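Local coordinates for TATA-box-binding protein (Sulfolobus acidocaldarius, PDB 1MP9), which probably binds the TATA-box promoter element near the transcription start and acts as a general factor in activating archaeal genes, at residues Q26-V37 with T90-L98; Y143-I154 with E170-I178. All blocks are in the same frame, centred on the assembly; numbering follows the deposited sequence.

Contact 1 (Q26-V37 with T90-L98); sequences QTLDLYAMERSV and TLKKYGMQL
V37 and Y94 bring the backbones to a CA–CA distance of 5.9 Å where helix 30-36 and helix 77-93 both end, while the CA atoms of Q26 and L98 stand 8.4 Å apart. In the TATA-binding protein fold this is the outer end of the first repeat, where the long helix stops in a Schellman motif: M96 N bonds L91 O, G95 N bonds K92 O, and G95 takes positive phi. After the turn M96 points toward 26-37, its CE near L28 CD2 and its SD near M33 CE. V37 lays its CA over one face of the Y94 ring, its CG2 4.0 Å from Y94 CB, while S36 O approaches Y94 CD1 obliquely at 3.5 Å. Next to this pair M33, with CG anti to the backbone N (chi1 -176°), passes SD obliquely by L91 CD2 at 4.2 Å. M33 and L91 both also rest on I63 of strand 59-63. A polar link is added by Q26, whose NE2 serves both L24 O and Q97 O; its modelled closeness to M96 CE is doubtful. An alanine in place of Q26 removes the amide, which would probably leave Q97 O and L24 O without this donor and open a gap beside M96 CE. The Q26 NE2–Q97 O bond is 2.9 Å long, bent to 143° at the hydrogen and tilted slightly from the carbonyl plane.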
loop_
_atom_site.group_PDB
_atom_site.type_symbol
_atom_site.label_atom_id
_atom_site.label_comp_id
_atom_site.label_asym_id
_atom_site.label_seq_id
_atom_site.Cartn_x
_atom_site.Cartn_y
_atom_site.Cartn_z
ATOM N N GLN A 26 25.529 15.868 -16.952
ATOM C CA GLN A 26 26.840 15.468 -17.479
ATOM C C GLN A 26 27.077 13.987 -17.190
ATOM O O GLN A 26 26.618 13.455 -16.173
ATOM C CB GLN A 26 27.955 16.251 -16.812
ATOM C CG GLN A 26 27.971 16.040 -15.336
ATOM C CD GLN A 26 29.126 16.709 -14.675
ATOM O OE1 GLN A 26 30.270 16.417 -14.988
ATOM N NE2 GLN A 26 28.842 17.621 -13.747
ATOM N N THR A 27 27.804 13.330 -18.080
ATOM C CA THR A 27 28.127 11.921 -17.909
ATOM C C THR A 27 29.295 11.850 -16.934
ATOM O O THR A 27 30.158 12.735 -16.914
ATOM C CB THR A 27 28.472 11.315 -19.254
ATOM O OG1 THR A 27 27.293 11.362 -20.077
ATOM C CG2 THR A 27 28.961 9.875 -19.105
ATOM N N LEU A 28 29.311 10.815 -16.102
ATOM C CA LEU A 28 30.343 10.692 -15.088
ATOM C C LEU A 28 31.040 9.351 -15.144
ATOM O O LEU A 28 30.412 8.322 -15.394
ATOM C CB LEU A 28 29.733 10.872 -13.683
ATOM C CG LEU A 28 29.125 12.201 -13.195
ATOM C CD1 LEU A 28 28.344 11.917 -11.894
ATOM C CD2 LEU A 28 30.200 13.260 -12.933
ATOM N N ASP A 29 32.344 9.378 -14.908
ATOM C CA ASP A 29 33.153 8.175 -14.885
ATOM C C ASP A 29 33.206 7.811 -13.397
ATOM O O ASP A 29 33.947 8.417 -12.615
ATOM C CB ASP A 29 34.553 8.472 -15.437
ATOM C CG ASP A 29 35.486 7.270 -15.367
ATOM O OD1 ASP A 29 35.366 6.450 -14.430
ATOM O OD2 ASP A 29 36.371 7.152 -16.244
ATOM N N LEU A 30 32.398 6.830 -13.010
ATOM C CA LEU A 30 32.326 6.396 -11.607
ATOM C C LEU A 30 33.591 5.720 -11.105
ATOM O O LEU A 30 33.930 5.813 -9.917
ATOM C CB LEU A 30 31.076 5.499 -11.406
ATOM C CG LEU A 30 29.791 6.237 -11.797
ATOM C CD1 LEU A 30 28.593 5.305 -11.597
ATOM C CD2 LEU A 30 29.595 7.519 -10.958
ATOM N N TYR A 31 34.315 5.034 -11.994
ATOM C CA TYR A 31 35.569 4.416 -11.560
ATOM C C TYR A 31 36.503 5.535 -11.109
ATOM O O TYR A 31 37.151 5.478 -10.047
ATOM C CB TYR A 31 36.234 3.637 -12.706
ATOM C CG TYR A 31 35.471 2.407 -13.178
ATOM C CD1 TYR A 31 34.707 2.451 -14.332
ATOM C CD2 TYR A 31 35.542 1.188 -12.470
ATOM C CE1 TYR A 31 34.021 1.316 -14.786
ATOM C CE2 TYR A 31 34.865 0.042 -12.924
ATOM C CZ TYR A 31 34.115 0.125 -14.078
ATOM O OH TYR A 31 33.480 -0.973 -14.569
ATOM N N ALA A 32 36.578 6.562 -11.941
ATOM C CA ALA A 32 37.439 7.712 -11.645
ATOM C C ALA A 32 36.978 8.404 -10.370
ATOM O O ALA A 32 37.796 8.761 -9.522
ATOM C CB ALA A 32 37.426 8.715 -12.842
ATOM N N MET A 33 35.664 8.553 -10.209
ATOM C CA MET A 33 35.147 9.231 -9.026
ATOM C C MET A 33 35.442 8.456 -7.753
ATOM O O MET A 33 35.841 9.042 -6.752
ATOM C CB MET A 33 33.638 9.484 -9.161
ATOM C CG MET A 33 33.055 10.275 -8.011
ATOM S SD MET A 33 31.291 10.544 -8.215
ATOM C CE MET A 33 31.195 11.850 -9.409
ATOM N N GLU A 34 35.266 7.136 -7.787
ATOM C CA GLU A 34 35.540 6.305 -6.609
ATOM C C GLU A 34 36.992 6.468 -6.174
ATOM O O GLU A 34 37.287 6.568 -4.977
ATOM C CB GLU A 34 35.274 4.840 -6.932
ATOM C CG GLU A 34 35.359 3.892 -5.755
ATOM C CD GLU A 34 36.776 3.516 -5.379
ATOM O OE1 GLU A 34 37.613 3.301 -6.291
ATOM O OE2 GLU A 34 37.054 3.416 -4.162
ATOM N N ARG A 35 37.903 6.483 -7.145
ATOM C CA ARG A 35 39.323 6.641 -6.830
ATOM C C ARG A 35 39.615 8.056 -6.334
ATOM O O ARG A 35 40.428 8.240 -5.429
ATOM C CB ARG A 35 40.211 6.327 -8.059
ATOM C CG ARG A 35 40.161 4.866 -8.539
ATOM C CD ARG A 35 41.141 4.606 -9.707
ATOM N NE ARG A 35 42.521 4.824 -9.287
ATOM C CZ ARG A 35 43.256 3.917 -8.651
ATOM N NH1 ARG A 35 42.749 2.721 -8.374
ATOM N NH2 ARG A 35 44.488 4.220 -8.255
ATOM N N SER A 36 38.952 9.052 -6.915
ATOM C CA SER A 36 39.193 10.431 -6.510
ATOM C C SER A 36 38.603 10.817 -5.165
ATOM O O SER A 36 39.260 11.483 -4.362
ATOM C CB SER A 36 38.674 11.401 -7.565
ATOM O OG SER A 36 39.513 11.369 -8.696
ATOM N N VAL A 37 37.363 10.416 -4.923
ATOM C CA VAL A 37 36.683 10.743 -3.675
ATOM C C VAL A 37 36.933 9.660 -2.637
ATOM O O VAL A 37 36.714 8.481 -2.873
ATOM C CB VAL A 37 35.150 10.874 -3.884
ATOM C CG1 VAL A 37 34.473 11.308 -2.597
ATOM C CG2 VAL A 37 34.861 11.857 -5.012
ATOM N N THR A 90 31.802 18.473 -1.921
ATOM C CA THR A 90 32.819 17.414 -1.926
ATOM C C THR A 90 33.172 16.931 -3.328
ATOM O O THR A 90 34.351 16.880 -3.700
ATOM C CB THR A 90 32.369 16.210 -1.106
ATOM O OG1 THR A 90 32.029 16.644 0.205
ATOM C CG2 THR A 90 33.488 15.179 -0.999
ATOM N N LEU A 91 32.164 16.562 -4.108
ATOM C CA LEU A 91 32.437 16.110 -5.460
ATOM C C LEU A 91 33.311 17.160 -6.150
ATOM O O LEU A 91 34.224 16.822 -6.913
ATOM C CB LEU A 91 31.143 15.917 -6.240
ATOM C CG LEU A 91 30.202 14.902 -5.607
ATOM C CD1 LEU A 91 29.009 14.713 -6.514
ATOM C CD2 LEU A 91 30.944 13.581 -5.364
ATOM N N LYS A 92 33.031 18.428 -5.864
ATOM C CA LYS A 92 33.804 19.519 -6.447
ATOM C C LYS A 92 35.231 19.489 -5.895
ATOM O O LYS A 92 36.183 19.476 -6.657
ATOM C CB LYS A 92 33.157 20.888 -6.142
ATOM C CG LYS A 92 31.872 21.187 -6.917
ATOM C CD LYS A 92 31.545 22.677 -6.910
ATOM C CE LYS A 92 31.559 23.270 -5.499
ATOM N NZ LYS A 92 31.346 24.770 -5.436
ATOM N N LYS A 93 35.369 19.464 -4.573
ATOM C CA LYS A 93 36.681 19.431 -3.956
ATOM C C LYS A 93 37.560 18.334 -4.546
ATOM O O LYS A 93 38.788 18.422 -4.502
ATOM C CB LYS A 93 36.559 19.225 -2.448
ATOM C CG LYS A 93 37.836 18.740 -1.764
ATOM C CD LYS A 93 37.649 18.780 -0.255
ATOM C CE LYS A 93 38.593 17.846 0.508
ATOM N NZ LYS A 93 40.041 18.168 0.337
ATOM N N TYR A 94 36.952 17.300 -5.107
ATOM C CA TYR A 94 37.756 16.236 -5.675
ATOM C C TYR A 94 37.691 16.070 -7.184
ATOM O O TYR A 94 37.957 14.986 -7.701
ATOM C CB TYR A 94 37.429 14.923 -4.988
ATOM C CG TYR A 94 37.871 14.886 -3.548
ATOM C CD1 TYR A 94 39.227 14.831 -3.215
ATOM C CD2 TYR A 94 36.939 14.884 -2.513
ATOM C CE1 TYR A 94 39.641 14.771 -1.885
ATOM C CE2 TYR A 94 37.341 14.823 -1.178
ATOM C CZ TYR A 94 38.692 14.763 -0.875
ATOM O OH TYR A 94 39.084 14.644 0.439
ATOM N N GLY A 95 37.315 17.115 -7.910
ATOM C CA GLY A 95 37.352 16.958 -9.353
ATOM C C GLY A 95 36.249 17.243 -10.349
ATOM O O GLY A 95 36.560 17.581 -11.494
ATOM N N MET A 96 34.978 17.105 -9.983
ATOM C CA MET A 96 33.958 17.353 -10.994
ATOM C C MET A 96 33.596 18.820 -11.090
ATOM O O MET A 96 33.675 19.559 -10.113
ATOM C CB MET A 96 32.695 16.500 -10.751
ATOM C CG MET A 96 31.781 16.968 -9.649
ATOM S SD MET A 96 30.224 16.037 -9.682
ATOM C CE MET A 96 29.378 16.894 -10.941
ATOM N N GLN A 97 33.213 19.236 -12.289
ATOM C CA GLN A 97 32.844 20.620 -12.527
ATOM C C GLN A 97 31.368 20.681 -12.846
ATOM O O GLN A 97 30.806 19.718 -13.372
ATOM C CB GLN A 97 33.630 21.193 -13.709
ATOM C CG GLN A 97 35.139 21.013 -13.629
ATOM C CD GLN A 97 35.737 21.534 -12.331
ATOM O OE1 GLN A 97 35.360 21.022 -11.257
ATOM N NE2 GLN A 97 36.591 22.452 -12.379
ATOM N N LEU A 98 30.742 21.810 -12.520
ATOM C CA LEU A 98 29.329 22.003 -12.803
ATOM C C LEU A 98 29.163 23.205 -13.733
ATOM O O LEU A 98 29.719 24.284 -13.484
ATOM C CB LEU A 98 28.547 22.220 -11.507
ATOM C CG LEU A 98 28.152 20.943 -10.757
ATOM C CD1 LEU A 98 29.403 20.213 -10.276
ATOM C CD2 LEU A 98 27.264 21.296 -9.587
#

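Contact 2 (Y143-I154 with E170-I178); sequences YRMDEPRVVLLI and EVHKAVKKI
M145 and K177 each set CG anti to the backbone N, which carries their chains across one another: M145, bent at its last torsion (chi3 -87°), lays CE 4.0 Å from K177 CD, and K177 runs on fully extended until NZ reaches E147 O. I178 also has CG1 anti to its backbone N (chi1 -166°), and this sends CD1 over the centre of the Y143 ring, a CH-pi contact 4.2 Å above the face. The K177 ammonium donates to E147 O in the carbonyl plane; the modelled NZ–O distance is unusually short, so its exact value is doubtful. The carboxylate of E147 is not in contact with either K173 or K177, though their opposite charges probably attract at this exposed edge of the contact. The setting is the antiparallel hairpin of strands 141-145 and 150-154, crossed by helix 168-184 in the second repeat of the saddle-shaped TATA-binding protein fold; strand 150-154 and the helix segment run at 51°. V151 and L153 alternate to the other face of the sheet, where they pack on R144 and I142 of the second subunit. In the hairpin turn a cis peptide bond precedes P148, whose CG sits 3.5 Å from E170 O and 3.7 Å from A174 CB. The small methyl of A174 is shared, with M145 SD also at 3.7 Å and V150 CG2 at 3.8 Å. Further along the helix, I178 meets L152 and I154 tip to tip, I154 CD1 lying 3.7 Å from I178 CG1.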
loop_
_atom_site.group_PDB
_atom_site.type_symbol
_atom_site.label_atom_id
_atom_site.label_comp_id
_atom_site.label_asym_id
_atom_site.label_seq_id
_atom_site.Cartn_x
_atom_site.Cartn_y
_atom_site.Cartn_z
ATOM N N TYR A 143 -5.048 1.850 1.955
ATOM C CA TYR A 143 -5.954 2.673 1.169
ATOM C C TYR A 143 -5.173 3.373 0.042
ATOM O O TYR A 143 -4.180 4.078 0.286
ATOM C CB TYR A 143 -6.606 3.716 2.089
ATOM C CG TYR A 143 -7.654 4.559 1.423
ATOM C CD1 TYR A 143 -8.953 4.086 1.278
ATOM C CD2 TYR A 143 -7.348 5.817 0.919
ATOM C CE1 TYR A 143 -9.939 4.853 0.639
ATOM C CE2 TYR A 143 -8.319 6.597 0.274
ATOM C CZ TYR A 143 -9.619 6.108 0.141
ATOM O OH TYR A 143 -10.611 6.858 -0.456
ATOM N N ARG A 144 -5.584 3.128 -1.188
ATOM C CA ARG A 144 -4.942 3.743 -2.344
ATOM C C ARG A 144 -5.786 4.990 -2.648
ATOM O O ARG A 144 -6.939 4.893 -3.110
ATOM C CB ARG A 144 -4.957 2.776 -3.528
ATOM C CG ARG A 144 -4.191 3.344 -4.747
ATOM C CD ARG A 144 -4.102 2.330 -5.874
ATOM N NE ARG A 144 -3.378 2.860 -7.045
ATOM C CZ ARG A 144 -2.719 2.129 -7.944
ATOM N NH1 ARG A 144 -2.639 0.794 -7.838
ATOM N NH2 ARG A 144 -2.172 2.746 -8.995
ATOM N N MET A 145 -5.217 6.154 -2.360
ATOM C CA MET A 145 -5.916 7.432 -2.532
ATOM C C MET A 145 -5.565 8.038 -3.875
ATOM O O MET A 145 -4.428 7.899 -4.342
ATOM C CB MET A 145 -5.500 8.398 -1.417
ATOM C CG MET A 145 -6.245 9.757 -1.393
ATOM S SD MET A 145 -5.896 10.657 0.166
ATOM C CE MET A 145 -7.245 9.920 1.224
ATOM N N ASP A 146 -6.542 8.695 -4.493
ATOM C CA ASP A 146 -6.323 9.308 -5.807
ATOM C C ASP A 146 -5.927 10.769 -5.699
ATOM O O ASP A 146 -5.029 11.206 -6.400
ATOM C CB ASP A 146 -7.566 9.146 -6.665
ATOM C CG ASP A 146 -7.797 7.701 -7.047
ATOM O OD1 ASP A 146 -8.951 7.343 -7.359
ATOM O OD2 ASP A 146 -6.807 6.919 -7.038
ATOM N N GLU A 147 -6.550 11.513 -4.788
ATOM C CA GLU A 147 -6.189 12.911 -4.629
ATOM C C GLU A 147 -5.951 13.263 -3.169
ATOM O O GLU A 147 -6.894 13.328 -2.384
ATOM C CB GLU A 147 -7.293 13.824 -5.224
ATOM C CG GLU A 147 -7.156 14.080 -6.720
ATOM C CD GLU A 147 -8.289 14.944 -7.306
ATOM O OE1 GLU A 147 -8.741 15.910 -6.626
ATOM O OE2 GLU A 147 -8.719 14.662 -8.463
ATOM N N PRO A 148 -4.680 13.443 -2.771
ATOM C CA PRO A 148 -3.489 13.324 -3.618
ATOM C C PRO A 148 -3.240 11.848 -3.944
ATOM O O PRO A 148 -3.869 10.972 -3.368
ATOM C CB PRO A 148 -2.392 13.876 -2.732
ATOM C CG PRO A 148 -2.833 13.405 -1.350
ATOM C CD PRO A 148 -4.305 13.734 -1.368
ATOM N N ARG A 149 -2.285 11.585 -4.828
ATOM C CA ARG A 149 -1.970 10.234 -5.235
ATOM C C ARG A 149 -0.989 9.557 -4.261
ATOM O O ARG A 149 0.210 9.566 -4.471
ATOM C CB ARG A 149 -1.414 10.298 -6.650
ATOM C CG ARG A 149 -1.231 8.952 -7.276
ATOM C CD ARG A 149 -1.113 9.075 -8.787
ATOM N NE ARG A 149 -0.946 7.740 -9.321
ATOM C CZ ARG A 149 0.168 7.304 -9.872
ATOM N NH1 ARG A 149 1.221 8.110 -9.974
ATOM N NH2 ARG A 149 0.237 6.051 -10.282
ATOM N N VAL A 150 -1.520 8.975 -3.197
ATOM C CA VAL A 150 -0.680 8.366 -2.171
ATOM C C VAL A 150 -1.252 7.041 -1.741
ATOM O O VAL A 150 -2.402 6.708 -2.037
ATOM C CB VAL A 150 -0.586 9.289 -0.881
ATOM C CG1 VAL A 150 -0.056 10.693 -1.263
ATOM C CG2 VAL A 150 -1.987 9.474 -0.232
ATOM N N VAL A 151 -0.454 6.277 -1.024
ATOM C CA VAL A 151 -0.942 5.017 -0.495
ATOM C C VAL A 151 -0.843 5.192 1.020
ATOM O O VAL A 151 0.150 5.713 1.539
ATOM C CB VAL A 151 -0.093 3.815 -0.958
ATOM C CG1 VAL A 151 -0.470 2.576 -0.137
ATOM C CG2 VAL A 151 -0.337 3.529 -2.471
ATOM N N LEU A 152 -1.893 4.791 1.720
ATOM C CA LEU A 152 -1.923 4.915 3.162
ATOM C C LEU A 152 -1.942 3.570 3.857
ATOM O O LEU A 152 -2.640 2.672 3.417
ATOM C CB LEU A 152 -3.189 5.636 3.598
ATOM C CG LEU A 152 -3.534 6.976 2.956
ATOM C CD1 LEU A 152 -4.866 7.500 3.563
ATOM C CD2 LEU A 152 -2.367 7.953 3.198
ATOM N N LEU A 153 -1.181 3.440 4.945
ATOM C CA LEU A 153 -1.214 2.217 5.779
ATOM C C LEU A 153 -1.865 2.809 7.040
ATOM O O LEU A 153 -1.362 3.779 7.582
ATOM C CB LEU A 153 0.189 1.704 6.099
ATOM C CG LEU A 153 1.069 1.430 4.883
ATOM C CD1 LEU A 153 2.405 0.867 5.346
ATOM C CD2 LEU A 153 0.400 0.412 3.956
ATOM N N ILE A 154 -2.976 2.248 7.488
ATOM C CA ILE A 154 -3.718 2.785 8.646
ATOM C C ILE A 154 -3.889 1.679 9.675
ATOM O O ILE A 154 -4.455 0.625 9.385
ATOM C CB ILE A 154 -5.129 3.255 8.197
ATOM C CG1 ILE A 154 -4.989 4.329 7.102
ATOM C CG2 ILE A 154 -5.960 3.790 9.418
ATOM C CD1 ILE A 154 -6.358 4.574 6.398
ATOM N N GLU A 170 0.699 17.864 0.370
ATOM C CA GLU A 170 -0.097 16.710 -0.069
ATOM C C GLU A 170 -0.164 15.700 1.082
ATOM O O GLU A 170 -1.208 15.058 1.305
ATOM C CB GLU A 170 0.537 16.021 -1.283
ATOM C CG GLU A 170 0.740 16.917 -2.479
ATOM C CD GLU A 170 1.361 16.164 -3.636
ATOM O OE1 GLU A 170 2.316 15.387 -3.424
ATOM O OE2 GLU A 170 0.879 16.345 -4.770
ATOM N N VAL A 171 0.955 15.520 1.784
ATOM C CA VAL A 171 0.930 14.596 2.911
ATOM C C VAL A 171 -0.134 15.040 3.890
ATOM O O VAL A 171 -1.004 14.238 4.297
ATOM C CB VAL A 171 2.248 14.550 3.654
ATOM C CG1 VAL A 171 2.062 13.721 4.956
ATOM C CG2 VAL A 171 3.332 13.901 2.752
ATOM N N HIS A 172 -0.092 16.319 4.266
ATOM C CA HIS A 172 -1.073 16.821 5.213
ATOM C C HIS A 172 -2.490 16.773 4.695
ATOM O O HIS A 172 -3.431 16.561 5.467
ATOM C CB HIS A 172 -0.740 18.244 5.665
ATOM C CG HIS A 172 0.375 18.303 6.648
ATOM N ND1 HIS A 172 1.705 18.275 6.276
ATOM C CD2 HIS A 172 0.362 18.433 7.994
ATOM C CE1 HIS A 172 2.462 18.401 7.354
ATOM N NE2 HIS A 172 1.668 18.502 8.408
ATOM N N LYS A 173 -2.666 16.977 3.403
ATOM C CA LYS A 173 -4.011 16.902 2.856
ATOM C C LYS A 173 -4.567 15.476 2.954
ATOM O O LYS A 173 -5.729 15.254 3.321
ATOM C CB LYS A 173 -4.030 17.287 1.383
ATOM C CG LYS A 173 -5.413 17.085 0.763
ATOM C CD LYS A 173 -5.448 17.582 -0.681
ATOM C CE LYS A 173 -6.814 17.306 -1.342
ATOM N NZ LYS A 173 -6.763 17.833 -2.746
ATOM N N ALA A 174 -3.740 14.501 2.624
ATOM C CA ALA A 174 -4.204 13.120 2.684
ATOM C C ALA A 174 -4.593 12.704 4.118
ATOM O O ALA A 174 -5.587 12.007 4.313
ATOM C CB ALA A 174 -3.109 12.195 2.125
ATOM N N VAL A 175 -3.813 13.125 5.108
ATOM C CA VAL A 175 -4.098 12.748 6.500
ATOM C C VAL A 175 -5.429 13.344 6.952
ATOM O O VAL A 175 -6.286 12.623 7.425
ATOM C CB VAL A 175 -2.917 13.184 7.465
ATOM C CG1 VAL A 175 -3.296 12.933 8.924
ATOM C CG2 VAL A 175 -1.647 12.378 7.118
ATOM N N LYS A 176 -5.617 14.659 6.791
ATOM C CA LYS A 176 -6.887 15.283 7.170
ATOM C C LYS A 176 -8.051 14.658 6.399
ATOM O O LYS A 176 -9.137 14.508 6.939
ATOM C CB LYS A 176 -6.907 16.810 6.912
ATOM C CG LYS A 176 -8.291 17.410 7.301
ATOM C CD LYS A 176 -8.504 18.892 6.988
ATOM C CE LYS A 176 -10.008 19.328 7.214
ATOM N NZ LYS A 176 -10.531 18.916 8.547
ATOM N N LYS A 177 -7.835 14.318 5.133
ATOM C CA LYS A 177 -8.908 13.733 4.336
ATOM C C LYS A 177 -9.388 12.380 4.861
ATOM O O LYS A 177 -10.584 12.175 5.033
ATOM C CB LYS A 177 -8.454 13.579 2.877
ATOM C CG LYS A 177 -9.567 13.246 1.861
ATOM C CD LYS A 177 -9.014 13.458 0.427
ATOM C CE LYS A 177 -9.863 12.766 -0.646
ATOM N NZ LYS A 177 -9.403 13.121 -2.033
ATOM N N ILE A 178 -8.476 11.448 5.126
ATOM C CA ILE A 178 -8.911 10.153 5.597
ATOM C C ILE A 178 -9.465 10.265 6.985
ATOM O O ILE A 178 -10.381 9.534 7.358
ATOM C CB ILE A 178 -7.756 9.091 5.505
ATOM C CG1 ILE A 178 -8.323 7.677 5.668
ATOM C CG2 ILE A 178 -6.700 9.369 6.509
ATOM C CD1 ILE A 178 -9.200 7.240 4.541
#

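How the contacts relate
Contact 1 is complete in the chain before contact 2 opens, and the two lie on opposite sides of the chain's centre, their centres about 40 Å apart and their nearest atoms about 26 Å apart. Each belongs to its own repeat: 26-37 with 90-98 joins the ends of helices 30-36 and 77-93, whereas 143-154 with 170-178 sets helix 168-184 on a strand pair. One nine-stranded antiparallel sheet runs between them: strands 50-54 and 59-63 border contact 1, strands 141-145 and 150-154 take part in contact 2, and strands 12-23 and 103-114 pair in its middle. The contacts thus pack helices in separate repeats of one continuous saddle-shaped, DNA-binding fold.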